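Local coordinates for protein neutral ceramidase (Pseudomonas aeruginosa, PDB 2ZWS) that catalyses the zinc-dependent hydrolysis of the N-acyl bond of ceramides to sphingosine and free fatty acid, and also the reverse synthesis, at residues 16-21 / 584-589; 38-43 / 100-105; 210-215 / 264-269; 598-603 / 615-620. All blocks are in the same frame, centred on the assembly; numbering follows the deposited sequence. Where two conformers were deposited one is given.

Interaction 1: 16-21 / 584-589. With MG (magnesium ion), chain C.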
loop_
_atom_site.group_PDB
_atom_site.type_symbol
_atom_site.label_atom_id
_atom_site.label_comp_id
_atom_site.label_asym_id
_atom_site.label_seq_id
_atom_site.Cartn_x
_atom_site.Cartn_y
_atom_site.Cartn_z
ATOM N N GLY A 16 -6.480 -6.542 7.375
ATOM C CA GLY A 16 -7.706 -7.246 7.087
ATOM C C GLY A 16 -7.654 -8.699 7.532
ATOM O O GLY A 16 -6.928 -9.055 8.444
ATOM N N GLU A 17 -8.416 -9.546 6.849
ATOM C CA GLU A 17 -8.652 -10.924 7.320
ATOM C C GLU A 17 -7.384 -11.765 7.220
ATOM O O GLU A 17 -6.808 -11.899 6.128
ATOM C CB GLU A 17 -9.794 -11.526 6.487
ATOM C CG GLU A 17 -11.152 -10.846 6.789
ATOM C CD GLU A 17 -12.185 -11.030 5.696
ATOM O OE1 GLU A 17 -12.088 -10.398 4.611
ATOM O OE2 GLU A 17 -13.101 -11.835 5.930
ATOM N N ALA A 18 -6.928 -12.314 8.345
ATOM C CA ALA A 18 -5.605 -12.972 8.437
ATOM C C ALA A 18 -5.564 -14.456 8.090
ATOM O O ALA A 18 -4.492 -15.063 8.041
ATOM C CB ALA A 18 -5.003 -12.752 9.817
ATOM N N ALA A 19 -6.727 -15.041 7.851
ATOM C CA ALA A 19 -6.717 -16.379 7.256
ATOM C C ALA A 19 -7.835 -16.582 6.263
ATOM O O ALA A 19 -8.941 -16.083 6.446
ATOM C CB ALA A 19 -6.798 -17.441 8.337
ATOM N N GLU A 20 -7.511 -17.311 5.193
ATOM C CA GLU A 20 -8.481 -17.828 4.211
ATOM C C GLU A 20 -9.108 -16.725 3.333
ATOM O O GLU A 20 -10.287 -16.804 2.926
ATOM C CB GLU A 20 -9.536 -18.750 4.884
ATOM C CG GLU A 20 -8.888 -20.036 5.485
ATOM C CD GLU A 20 -9.906 -21.083 5.958
ATOM O OE1 GLU A 20 -11.033 -20.690 6.322
ATOM O OE2 GLU A 20 -9.549 -22.296 5.977
ATOM N N VAL A 21 -8.303 -15.704 3.009
ATOM C CA VAL A 21 -8.680 -14.760 1.969
ATOM C C VAL A 21 -7.530 -14.662 0.957
ATOM O O VAL A 21 -6.363 -14.485 1.346
ATOM C CB VAL A 21 -9.005 -13.342 2.538
ATOM C CG1 VAL A 21 -9.370 -12.368 1.407
ATOM C CG2 VAL A 21 -10.176 -13.416 3.489
ATOM N N THR A 584 8.385 -11.232 15.436
ATOM C CA THR A 584 7.306 -12.200 15.758
ATOM C C THR A 584 6.536 -12.632 14.511
ATOM O O THR A 584 6.443 -11.876 13.536
ATOM C CB THR A 584 6.285 -11.653 16.792
ATOM O OG1 THR A 584 5.610 -10.517 16.227
ATOM C CG2 THR A 584 6.984 -11.236 18.047
ATOM N N GLN A 585 6.013 -13.865 14.550
ATOM C CA GLN A 585 5.077 -14.327 13.536
ATOM C C GLN A 585 3.905 -15.013 14.196
ATOM O O GLN A 585 4.055 -15.631 15.243
ATOM C CB GLN A 585 5.767 -15.282 12.561
ATOM C CG GLN A 585 6.955 -14.613 11.829
ATOM C CD GLN A 585 7.647 -15.485 10.764
ATOM O OE1 GLN A 585 8.628 -15.052 10.159
ATOM N NE2 GLN A 585 7.169 -16.680 10.544
ATOM N N TYR A 586 2.748 -14.889 13.546
ATOM C CA TYR A 586 1.501 -15.549 13.928
ATOM C C TYR A 586 1.024 -16.335 12.727
ATOM O O TYR A 586 0.889 -15.776 11.639
ATOM C CB TYR A 586 0.442 -14.503 14.327
ATOM C CG TYR A 586 -0.991 -15.006 14.258
ATOM C CD1 TYR A 586 -1.514 -15.831 15.268
ATOM C CD2 TYR A 586 -1.834 -14.653 13.182
ATOM C CE1 TYR A 586 -2.831 -16.284 15.217
ATOM C CE2 TYR A 586 -3.157 -15.137 13.105
ATOM C CZ TYR A 586 -3.648 -15.932 14.143
ATOM O OH TYR A 586 -4.949 -16.393 14.046
ATOM N N ARG A 587 0.857 -17.642 12.911
ATOM C CA ARG A 587 0.374 -18.507 11.828
ATOM C C ARG A 587 -0.852 -19.261 12.296
ATOM O O ARG A 587 -0.859 -19.805 13.394
ATOM C CB ARG A 587 1.439 -19.514 11.385
ATOM C CG ARG A 587 1.045 -20.241 10.088
ATOM C CD ARG A 587 2.098 -21.209 9.531
ATOM N NE ARG A 587 3.367 -20.537 9.254
ATOM C CZ ARG A 587 3.678 -19.883 8.131
ATOM N NH1 ARG A 587 2.824 -19.800 7.106
ATOM N NH2 ARG A 587 4.867 -19.307 8.038
ATOM N N TRP A 588 -1.872 -19.265 11.453
ATOM C CA TRP A 588 -3.121 -19.981 11.702
ATOM C C TRP A 588 -3.251 -21.149 10.740
ATOM O O TRP A 588 -2.997 -20.992 9.544
ATOM C CB TRP A 588 -4.311 -19.066 11.413
ATOM C CG TRP A 588 -5.626 -19.721 11.725
ATOM C CD1 TRP A 588 -6.237 -19.781 12.952
ATOM C CD2 TRP A 588 -6.483 -20.407 10.808
ATOM N NE1 TRP A 588 -7.439 -20.454 12.851
ATOM C CE2 TRP A 588 -7.603 -20.874 11.554
ATOM C CE3 TRP A 588 -6.411 -20.691 9.438
ATOM C CZ2 TRP A 588 -8.659 -21.582 10.958
ATOM C CZ3 TRP A 588 -7.462 -21.396 8.841
ATOM C CH2 TRP A 588 -8.560 -21.856 9.621
ATOM N N GLU A 589 -3.696 -22.308 11.243
ATOM C CA GLU A 589 -4.013 -23.399 10.335
ATOM C C GLU A 589 -5.161 -24.238 10.830
ATOM O O GLU A 589 -5.353 -24.438 12.028
ATOM C CB GLU A 589 -2.797 -24.260 9.996
ATOM C CG GLU A 589 -2.406 -25.271 11.011
ATOM C CD GLU A 589 -1.202 -26.085 10.572
ATOM O OE1 GLU A 589 -1.331 -27.320 10.476
ATOM O OE2 GLU A 589 -0.130 -25.485 10.328
HETATM MG MG MG C . 5.141 -10.001 13.842
HETATM O O HOH W 1 3.086 -11.477 14.014
#

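Interaction 2: 38-43 / 100-105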
loop_
_atom_site.group_PDB
_atom_site.type_symbol
_atom_site.label_atom_id
_atom_site.label_comp_id
_atom_site.label_asym_id
_atom_site.label_seq_id
_atom_site.Cartn_x
_atom_site.Cartn_y
_atom_site.Cartn_z
ATOM N N MET A 38 3.802 -8.784 9.840
ATOM C CA MET A 38 3.639 -7.453 10.401
ATOM C C MET A 38 2.294 -6.903 9.933
ATOM O O MET A 38 1.787 -7.296 8.870
ATOM C CB MET A 38 4.803 -6.509 10.015
ATOM C CG MET A 38 6.191 -6.885 10.598
ATOM S SD MET A 38 7.420 -5.530 10.752
ATOM C CE MET A 38 7.446 -4.904 9.070
ATOM N N ARG A 39 1.713 -6.010 10.739
ATOM C CA ARG A 39 0.419 -5.444 10.385
ATOM C C ARG A 39 0.553 -4.394 9.277
ATOM O O ARG A 39 1.658 -3.927 8.962
ATOM C CB ARG A 39 -0.272 -4.841 11.611
ATOM C CG ARG A 39 -0.849 -5.947 12.522
ATOM C CD ARG A 39 -1.822 -5.396 13.622
ATOM N NE ARG A 39 -2.411 -6.565 14.293
ATOM C CZ ARG A 39 -3.673 -6.980 14.180
ATOM N NH1 ARG A 39 -4.596 -6.260 13.548
ATOM N NH2 ARG A 39 -4.025 -8.125 14.763
ATOM N N GLN A 40 -0.596 -4.041 8.707
ATOM C CA GLN A 40 -0.722 -2.999 7.701
ATOM C C GLN A 40 -1.261 -1.728 8.348
ATOM O O GLN A 40 -2.218 -1.790 9.153
ATOM C CB GLN A 40 -1.724 -3.464 6.639
ATOM C CG GLN A 40 -1.285 -4.752 5.919
ATOM C CD GLN A 40 -2.383 -5.281 5.034
ATOM O OE1 GLN A 40 -2.415 -4.992 3.839
ATOM N NE2 GLN A 40 -3.306 -5.978 5.606
ATOM N N TRP A 41 -0.688 -0.580 7.971
ATOM C CA TRP A 41 -1.045 0.708 8.600
ATOM C C TRP A 41 -1.365 1.757 7.549
ATOM O O TRP A 41 -0.847 1.714 6.388
ATOM C CB TRP A 41 0.126 1.235 9.466
ATOM C CG TRP A 41 0.490 0.212 10.518
ATOM C CD1 TRP A 41 1.409 -0.800 10.413
ATOM C CD2 TRP A 41 -0.097 0.095 11.826
ATOM N NE1 TRP A 41 1.425 -1.550 11.577
ATOM C CE2 TRP A 41 0.503 -1.025 12.456
ATOM C CE3 TRP A 41 -1.076 0.815 12.512
ATOM C CZ2 TRP A 41 0.158 -1.425 13.742
ATOM C CZ3 TRP A 41 -1.420 0.418 13.792
ATOM C CH2 TRP A 41 -0.814 -0.699 14.394
ATOM N N ALA A 42 -2.269 2.660 7.933
ATOM C CA ALA A 42 -2.446 3.930 7.249
ATOM C C ALA A 42 -1.676 4.978 8.051
ATOM O O ALA A 42 -1.823 5.066 9.271
ATOM C CB ALA A 42 -3.915 4.316 7.206
ATOM N N ARG A 43 -0.867 5.756 7.352
ATOM C CA ARG A 43 -0.042 6.805 7.986
ATOM C C ARG A 43 -0.481 8.119 7.369
ATOM O O ARG A 43 -0.343 8.320 6.151
ATOM C CB ARG A 43 1.444 6.530 7.691
ATOM C CG ARG A 43 2.020 5.365 8.506
ATOM C CD ARG A 43 3.461 5.015 8.103
ATOM N NE ARG A 43 4.045 3.987 8.969
ATOM C CZ ARG A 43 3.943 2.676 8.745
ATOM N NH1 ARG A 43 3.290 2.247 7.671
ATOM N NH2 ARG A 43 4.495 1.787 9.585
ATOM N N SER A 100 1.348 -8.475 -0.199
ATOM C CA SER A 100 1.146 -9.444 0.874
ATOM C C SER A 100 0.040 -9.077 1.825
ATOM O O SER A 100 0.123 -9.416 3.011
ATOM C CB SER A 100 2.437 -9.622 1.671
ATOM O OG SER A 100 3.451 -10.163 0.819
ATOM N N GLY A 101 -0.993 -8.399 1.313
ATOM C CA GLY A 101 -2.217 -8.181 2.120
ATOM C C GLY A 101 -3.409 -8.934 1.549
ATOM O O GLY A 101 -3.406 -9.312 0.380
ATOM N N PRO A 102 -4.440 -9.149 2.379
ATOM C CA PRO A 102 -5.700 -9.751 1.915
ATOM C C PRO A 102 -6.375 -8.875 0.861
ATOM O O PRO A 102 -6.408 -7.649 1.002
ATOM C CB PRO A 102 -6.540 -9.842 3.204
ATOM C CG PRO A 102 -5.981 -8.797 4.108
ATOM C CD PRO A 102 -4.492 -8.764 3.806
ATOM N N GLY A 103 -6.916 -9.502 -0.178
ATOM C CA GLY A 103 -7.605 -8.776 -1.256
ATOM C C GLY A 103 -9.103 -8.656 -1.061
ATOM O O GLY A 103 -9.640 -8.952 0.028
ATOM N N GLY A 104 -9.778 -8.216 -2.120
ATOM C CA GLY A 104 -11.241 -8.133 -2.121
ATOM C C GLY A 104 -11.792 -6.776 -1.737
ATOM O O GLY A 104 -12.940 -6.664 -1.288
ATOM N N PHE A 105 -10.987 -5.731 -1.886
ATOM C CA PHE A 105 -11.426 -4.415 -1.479
ATOM C C PHE A 105 -11.589 -3.399 -2.614
ATOM O O PHE A 105 -11.692 -2.178 -2.379
ATOM C CB PHE A 105 -10.593 -3.886 -0.298
ATOM C CG PHE A 105 -9.107 -3.797 -0.572
ATOM C CD1 PHE A 105 -8.288 -4.912 -0.433
ATOM C CD2 PHE A 105 -8.527 -2.580 -0.937
ATOM C CE1 PHE A 105 -6.900 -4.820 -0.671
ATOM C CE2 PHE A 105 -7.149 -2.466 -1.162
ATOM C CZ PHE A 105 -6.339 -3.578 -1.042
#

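Interaction 3: 210-215 / 264-269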
loop_
_atom_site.group_PDB
_atom_site.type_symbol
_atom_site.label_atom_id
_atom_site.label_comp_id
_atom_site.label_asym_id
_atom_site.label_seq_id
_atom_site.Cartn_x
_atom_site.Cartn_y
_atom_site.Cartn_z
ATOM N N ASN A 210 4.860 -14.809 -4.052
ATOM C CA ASN A 210 3.555 -15.479 -4.106
ATOM C C ASN A 210 3.493 -16.805 -3.351
ATOM O O ASN A 210 2.412 -17.385 -3.244
ATOM C CB ASN A 210 2.997 -15.602 -5.557
ATOM C CG ASN A 210 3.789 -16.557 -6.444
ATOM O OD1 ASN A 210 3.508 -16.651 -7.657
ATOM N ND2 ASN A 210 4.761 -17.254 -5.881
ATOM N N ALA A 211 4.633 -17.249 -2.820
ATOM C CA ALA A 211 4.693 -18.434 -1.953
ATOM C C ALA A 211 4.388 -18.128 -0.484
ATOM O O ALA A 211 4.174 -19.052 0.319
ATOM C CB ALA A 211 6.060 -19.083 -2.050
ATOM N N ASN A 212 4.367 -16.847 -0.151
ATOM C CA ASN A 212 4.186 -16.441 1.227
ATOM C C ASN A 212 2.706 -16.260 1.546
ATOM O O ASN A 212 1.945 -15.737 0.723
ATOM C CB ASN A 212 4.915 -15.123 1.475
ATOM C CG ASN A 212 4.423 -14.435 2.737
ATOM O OD1 ASN A 212 4.641 -14.904 3.846
ATOM N ND2 ASN A 212 3.733 -13.315 2.554
ATOM N N HIS A 213 2.314 -16.650 2.757
ATOM C CA HIS A 213 0.915 -16.536 3.151
ATOM C C HIS A 213 0.712 -15.625 4.349
ATOM O O HIS A 213 -0.430 -15.411 4.777
ATOM C CB HIS A 213 0.350 -17.928 3.417
ATOM C CG HIS A 213 0.265 -18.786 2.190
ATOM N ND1 HIS A 213 1.268 -19.652 1.815
ATOM C CD2 HIS A 213 -0.719 -18.934 1.275
ATOM C CE1 HIS A 213 0.916 -20.279 0.701
ATOM N NE2 HIS A 213 -0.285 -19.860 0.352
ATOM N N LEU A 214 1.803 -15.065 4.883
ATOM C CA LEU A 214 1.674 -14.164 6.029
ATOM C C LEU A 214 1.462 -12.727 5.573
ATOM O O LEU A 214 2.123 -12.262 4.641
ATOM C CB LEU A 214 2.936 -14.197 6.882
ATOM C CG LEU A 214 3.307 -15.560 7.483
ATOM C CD1 LEU A 214 4.525 -15.383 8.391
ATOM C CD2 LEU A 214 2.148 -16.219 8.242
ATOM N N ILE A 215 0.544 -12.027 6.235
ATOM C CA ILE A 215 0.340 -10.608 5.951
ATOM C C ILE A 215 1.611 -9.854 6.225
ATOM O O ILE A 215 2.263 -10.039 7.258
ATOM C CB ILE A 215 -0.831 -10.035 6.776
ATOM C CG1 ILE A 215 -2.133 -10.615 6.233
ATOM C CG2 ILE A 215 -0.828 -8.507 6.728
ATOM C CD1 ILE A 215 -3.406 -10.157 6.966
ATOM N N ASN A 264 15.895 -16.534 1.073
ATOM C CA ASN A 264 15.064 -16.118 2.182
ATOM C C ASN A 264 14.372 -14.792 1.857
ATOM O O ASN A 264 14.996 -13.726 1.807
ATOM C CB ASN A 264 15.888 -16.065 3.481
ATOM C CG ASN A 264 15.021 -15.987 4.727
ATOM O OD1 ASN A 264 15.160 -16.778 5.675
ATOM N ND2 ASN A 264 14.126 -15.052 4.735
ATOM N N GLU A 265 13.064 -14.874 1.626
ATOM C CA GLU A 265 12.279 -13.679 1.288
ATOM C C GLU A 265 12.189 -12.668 2.447
ATOM O O GLU A 265 12.081 -11.456 2.209
ATOM C CB GLU A 265 10.894 -14.074 0.759
ATOM C CG GLU A 265 10.095 -14.916 1.732
ATOM C CD GLU A 265 8.828 -15.539 1.159
ATOM O OE1 GLU A 265 8.388 -16.554 1.739
ATOM O OE2 GLU A 265 8.253 -15.021 0.174
ATOM N N PHE A 266 12.220 -13.151 3.679
ATOM C CA PHE A 266 12.253 -12.238 4.810
ATOM C C PHE A 266 13.562 -11.448 4.831
ATOM O O PHE A 266 13.544 -10.241 5.061
ATOM C CB PHE A 266 12.070 -12.990 6.132
ATOM C CG PHE A 266 10.738 -13.689 6.247
ATOM C CD1 PHE A 266 10.627 -15.044 5.952
ATOM C CD2 PHE A 266 9.603 -13.001 6.664
ATOM C CE1 PHE A 266 9.385 -15.698 6.070
ATOM C CE2 PHE A 266 8.367 -13.638 6.789
ATOM C CZ PHE A 266 8.249 -14.982 6.483
ATOM N N ASP A 267 14.689 -12.131 4.615
ATOM C CA ASP A 267 15.987 -11.442 4.525
ATOM C C ASP A 267 15.949 -10.396 3.404
ATOM O O ASP A 267 16.471 -9.278 3.576
ATOM C CB ASP A 267 17.129 -12.425 4.212
ATOM C CG ASP A 267 17.484 -13.338 5.377
ATOM O OD1 ASP A 267 17.019 -13.106 6.516
ATOM O OD2 ASP A 267 18.264 -14.293 5.157
ATOM N N ASN A 268 15.370 -10.774 2.264
ATOM C CA ASN A 268 15.283 -9.867 1.087
ATOM C C ASN A 268 14.435 -8.638 1.413
ATOM O O ASN A 268 14.791 -7.516 1.066
ATOM C CB ASN A 268 14.691 -10.561 -0.140
ATOM C CG ASN A 268 15.541 -11.724 -0.653
ATOM O OD1 ASN A 268 15.056 -12.531 -1.479
ATOM N ND2 ASN A 268 16.796 -11.801 -0.234
ATOM N N THR A 269 13.306 -8.865 2.080
ATOM C CA THR A 269 12.399 -7.784 2.484
ATOM C C THR A 269 13.118 -6.790 3.396
ATOM O O THR A 269 13.038 -5.563 3.200
ATOM C CB THR A 269 11.147 -8.368 3.202
ATOM O OG1 THR A 269 10.410 -9.185 2.288
ATOM C CG2 THR A 269 10.243 -7.261 3.699
HETATM O O HOH W 2 6.293 -17.028 4.210
#

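Interaction 4: 598-603 / 615-620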
loop_
_atom_site.group_PDB
_atom_site.type_symbol
_atom_site.label_atom_id
_atom_site.label_comp_id
_atom_site.label_asym_id
_atom_site.label_seq_id
_atom_site.Cartn_x
_atom_site.Cartn_y
_atom_site.Cartn_z
ATOM N N ALA A 598 -2.934 -21.867 16.472
ATOM C CA ALA A 598 -2.173 -20.632 16.293
ATOM C C ALA A 598 -0.739 -20.962 16.665
ATOM O O ALA A 598 -0.479 -21.346 17.783
ATOM C CB ALA A 598 -2.702 -19.572 17.212
ATOM N N THR A 599 0.193 -20.815 15.730
ATOM C CA THR A 599 1.599 -21.039 16.014
ATOM C C THR A 599 2.253 -19.665 16.046
ATOM O O THR A 599 2.087 -18.873 15.110
ATOM C CB THR A 599 2.265 -21.915 14.943
ATOM O OG1 THR A 599 1.568 -23.174 14.835
ATOM C CG2 THR A 599 3.741 -22.184 15.305
ATOM N N ILE A 600 2.940 -19.384 17.141
ATOM C CA ILE A 600 3.523 -18.069 17.385
ATOM C C ILE A 600 5.016 -18.240 17.595
ATOM O O ILE A 600 5.471 -19.108 18.341
ATOM C CB ILE A 600 2.861 -17.393 18.580
ATOM C CG1 ILE A 600 1.424 -16.996 18.223
ATOM C CG2 ILE A 600 3.689 -16.208 19.059
ATOM C CD1 ILE A 600 0.517 -16.845 19.428
ATOM N N SER A 601 5.794 -17.416 16.910
ATOM C CA SER A 601 7.230 -17.488 17.086
ATOM C C SER A 601 7.815 -16.142 17.406
ATOM O O SER A 601 7.249 -15.093 17.031
ATOM C CB SER A 601 7.888 -18.064 15.842
ATOM O OG SER A 601 7.669 -17.230 14.725
ATOM N N TRP A 602 8.957 -16.180 18.084
ATOM C CA TRP A 602 9.707 -14.974 18.432
ATOM C C TRP A 602 11.177 -15.247 18.172
ATOM O O TRP A 602 11.778 -16.127 18.801
ATOM C CB TRP A 602 9.486 -14.634 19.902
ATOM C CG TRP A 602 10.190 -13.368 20.377
ATOM C CD1 TRP A 602 10.359 -12.208 19.671
ATOM C CD2 TRP A 602 10.777 -13.142 21.681
ATOM N NE1 TRP A 602 11.019 -11.265 20.464
ATOM C CE2 TRP A 602 11.291 -11.817 21.682
ATOM C CE3 TRP A 602 10.929 -13.931 22.841
ATOM C CZ2 TRP A 602 11.941 -11.250 22.802
ATOM C CZ3 TRP A 602 11.570 -13.349 23.974
ATOM C CH2 TRP A 602 12.062 -12.026 23.931
ATOM N N SER A 603 11.765 -14.498 17.249
ATOM C CA SER A 603 13.200 -14.554 17.042
ATOM C C SER A 603 13.830 -13.508 17.951
ATOM O O SER A 603 13.624 -12.312 17.755
ATOM C CB SER A 603 13.514 -14.299 15.574
ATOM O OG SER A 603 12.932 -15.325 14.771
ATOM N N ILE A 615 4.695 -16.177 26.491
ATOM C CA ILE A 615 3.940 -15.719 25.327
ATOM C C ILE A 615 2.441 -15.872 25.596
ATOM O O ILE A 615 1.987 -16.918 26.070
ATOM C CB ILE A 615 4.398 -16.468 24.036
ATOM C CG1 ILE A 615 5.831 -16.046 23.660
ATOM C CG2 ILE A 615 3.422 -16.221 22.865
ATOM C CD1 ILE A 615 6.485 -16.879 22.569
ATOM N N ARG A 616 1.687 -14.804 25.345
ATOM C CA ARG A 616 0.242 -14.816 25.457
ATOM C C ARG A 616 -0.410 -14.775 24.068
ATOM O O ARG A 616 0.032 -14.019 23.173
ATOM C CB ARG A 616 -0.223 -13.632 26.310
ATOM C CG ARG A 616 -1.689 -13.597 26.616
ATOM C CD ARG A 616 -1.980 -12.659 27.778
ATOM N NE ARG A 616 -3.420 -12.564 28.002
ATOM C CZ ARG A 616 -3.982 -11.858 28.975
ATOM N NH1 ARG A 616 -5.302 -11.830 29.092
ATOM N NH2 ARG A 616 -3.219 -11.166 29.812
ATOM N N HIS A 617 -1.465 -15.564 23.897
ATOM C CA HIS A 617 -2.252 -15.571 22.676
ATOM C C HIS A 617 -3.658 -15.034 22.930
ATOM O O HIS A 617 -4.275 -15.359 23.938
ATOM C CB HIS A 617 -2.326 -16.990 22.082
ATOM C CG HIS A 617 -3.331 -17.150 20.984
ATOM N ND1 HIS A 617 -3.333 -16.364 19.844
ATOM C CD2 HIS A 617 -4.324 -18.059 20.820
ATOM C CE1 HIS A 617 -4.315 -16.760 19.051
ATOM N NE2 HIS A 617 -4.937 -17.776 19.627
ATOM N N TYR A 618 -4.134 -14.187 22.022
ATOM C CA TYR A 618 -5.518 -13.709 22.014
ATOM C C TYR A 618 -6.149 -14.094 20.685
ATOM O O TYR A 618 -5.528 -13.884 19.642
ATOM C CB TYR A 618 -5.552 -12.185 22.119
ATOM C CG TYR A 618 -4.888 -11.572 23.314
ATOM C CD1 TYR A 618 -5.652 -11.181 24.409
ATOM C CD2 TYR A 618 -3.516 -11.339 23.354
ATOM C CE1 TYR A 618 -5.063 -10.581 25.509
ATOM C CE2 TYR A 618 -2.910 -10.739 24.449
ATOM C CZ TYR A 618 -3.701 -10.372 25.533
ATOM O OH TYR A 618 -3.136 -9.760 26.641
ATOM N N GLY A 619 -7.362 -14.642 20.711
ATOM C CA GLY A 619 -8.097 -15.014 19.500
ATOM C C GLY A 619 -9.600 -14.914 19.727
ATOM O O GLY A 619 -10.042 -14.385 20.753
ATOM N N ASN A 620 -10.381 -15.414 18.778
ATOM C CA ASN A 620 -11.840 -15.356 18.858
ATOM C C ASN A 620 -12.413 -16.604 18.234
ATOM O O ASN A 620 -11.877 -17.110 17.238
ATOM C CB ASN A 620 -12.389 -14.092 18.150
ATOM C CG ASN A 620 -11.836 -12.808 18.745
ATOM O OD1 ASN A 620 -10.716 -12.405 18.414
ATOM N ND2 ASN A 620 -12.602 -12.165 19.657
#

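Interaction 1: 16-21 / 584-589
A18, A19 and E20 meet Y586 and W588 in a buried, largely apolar contact, where the loop between strands 5-13 and 22-24 settles on strand 584-591 of a neighbouring six-stranded sheet. The closest approach is between A19 CB and W588 CE3, 3.5 Å apart, with the methyl lying obliquely to the indole. W588 can reach the loop because its CG is anti to the backbone N (chi1 -177°), which carries the benzo half of the ring outward from the strand. E20 comes to the same ring from its edge: OE2 lies 3.7 Å from W588 CZ3, close to the indole plane, with carboxylate and ring planes turned 75° apart. The other carboxylate oxygen, OE1, is hydrogen-bonded to H548, whose imidazole itself meets the W588 ring. A18 CB adds a looser contact at the edge of Y586, 4.5 Å from CE2, and that ring stacks on F559. At the start of the strand T584 grips the magnesium ion twice, through its carbonyl O at 2.3 Å and its OG1 at 2.5 Å, while a water, H37, D579 and D581 complete the site. No hydrogen bond joins the two segments, so their fit rests on shape and dispersion, probably helped by the E20 carboxylate lying against the weakly positive C-H rim of the indole.

Interaction 2: 38-43 / 100-105
Q40 reaches across to G101 and P102 with the end of its side chain, and the contact consists of van der Waals packing in the protein interior. The amide carbon, Q40 CD, stands 4.1 Å from G101 CA; since G101 has no side chain, the amide can come directly up to its backbone. Beside it, P102 offers the CD edge of its ring to the end of the same amide. The Q40 chain is extended beyond CG, and this length spans the gap between backbones whose nearest CA atoms, those of Q40 and G101, are 7.8 Å apart.

Hydrogen bonds between the two segments are absent, and the polar ties lead elsewhere. The Q40 backbone N is hydrogen-bonded to T15 OG1, and next to it R39 forms salt bridges with D13 and with D579, a ligand of the magnesium ion.

Strand 41-49, which begins just after Q40, runs antiparallel between strands 5-13 and 55-61 of the large mixed sheet, whereas G101 and P102 form a short, weakly bonded strand antiparallel to 22-24. Helix 120-138 lies against both segments, taking A42 on I130 and S133 and F105 on F123 and I126.

Interaction 3: 210-215 / 264-269
N212 leans against E265 and F266 at the start of helix 265-286, and its side chain divides its atoms between that helix and its own turn. CB meets the carboxylate of E265, 3.6 Å from OE2 in the conformer described, an oxygen that also accepts a hydrogen bond from the backbone N of T209. CG is anti to the backbone N (chi1 162°), which swings the amide forward along the chain to L214. There OD1 accepts from L214 N at 3.0 Å, the donor standing well above the carbonyl plane, 54° out of it. The same oxygen takes a second bond, 2.7 Å long, from a water that also donates to E265 OE1 at a longer 3.3 Å and so bridges the two segments.

The bond from L214 N two residues on makes this an Asx turn, and it leads the chain into the short strand 214-215 at the edge of the six-stranded sheet, parallel to strand 32-36.

At the other tip, N212 ND2 donates to L214 O at 2.8 Å, in the carbonyl plane and on a lone pair. With both amide atoms bonded to the backbone of one residue, the rotation of the group is fixed. Past the amide, L214 CD1 lies 4.2 Å from F266 CZ, at the edge of the phenyl ring and near its plane. F266 in turn meets the imidazole of H37 edge-to-face, a residue whose carbonyl O binds the magnesium ion. E265, in the first turn of the helix, has its carboxylate near the amino end, where the helix dipole would probably favour a negative charge.

Interaction 4: 598-603 / 615-620
A598, I600, I615 and H617 interlock between two strands that share no hydrogen bond. The methyl of A598 sits over one face of the H617 imidazole, its CB 3.9 Å from the ring centroid and 23° off the normal, a CH-pi contact. I600 CD1 reaches 3.9 Å to H617 CB, and the two side chains cross at a slant. Farther along, the branch methyls meet, I600 CG2 to I615 CG2 at 3.8 Å, as the two isoleucines lie alongside each other and point opposite ways. In H617 the ring stands out from its strand because CG is anti to the backbone N (chi1 168°).

Around this first shell, F559 O accepts a hydrogen bond from H617 ND1 and so helps fix the turn of the imidazole. The backbone N of G619 lies over the ring face opposite A598, and F544 and Y586 lie against the same histidine. Near I615, W602 packs on Y613 and F639.

The axes of segments 598-603 and 615-620 approach to 9.1 Å, with N-to-C directions 142° apart. Strand 595-603 belongs to the six-stranded sheet and 611-622 to a five-stranded one; the two sheets pack face to face, and these side chains fill part of the core of a beta-sandwich.

How the interactions relate
Interactions 1 and 4 share the six-stranded sheet: strands 584-591 and 595-603 are neighbours in it, with R587 O 2.8 Å from T599 N. Interaction 3 meets the same sheet at its edge, where L214 CD1 lies 3.6 Å from Q585 NE2. Interaction 2 joins interaction 3 through M38 N and I215 O, 3.3 Å apart, and touches the 16-21 loop through P102. Interactions 2 and 4 do not touch; their centres are 20 Å apart. Three contacts lie near the magnesium ion bound in interaction 1: at their nearest atoms, the side chains of L214 and I600 are each about 8 Å from it, Q40 about 11 Å. The zinc ion is farther off, about 14 Å from G101 at the nearest.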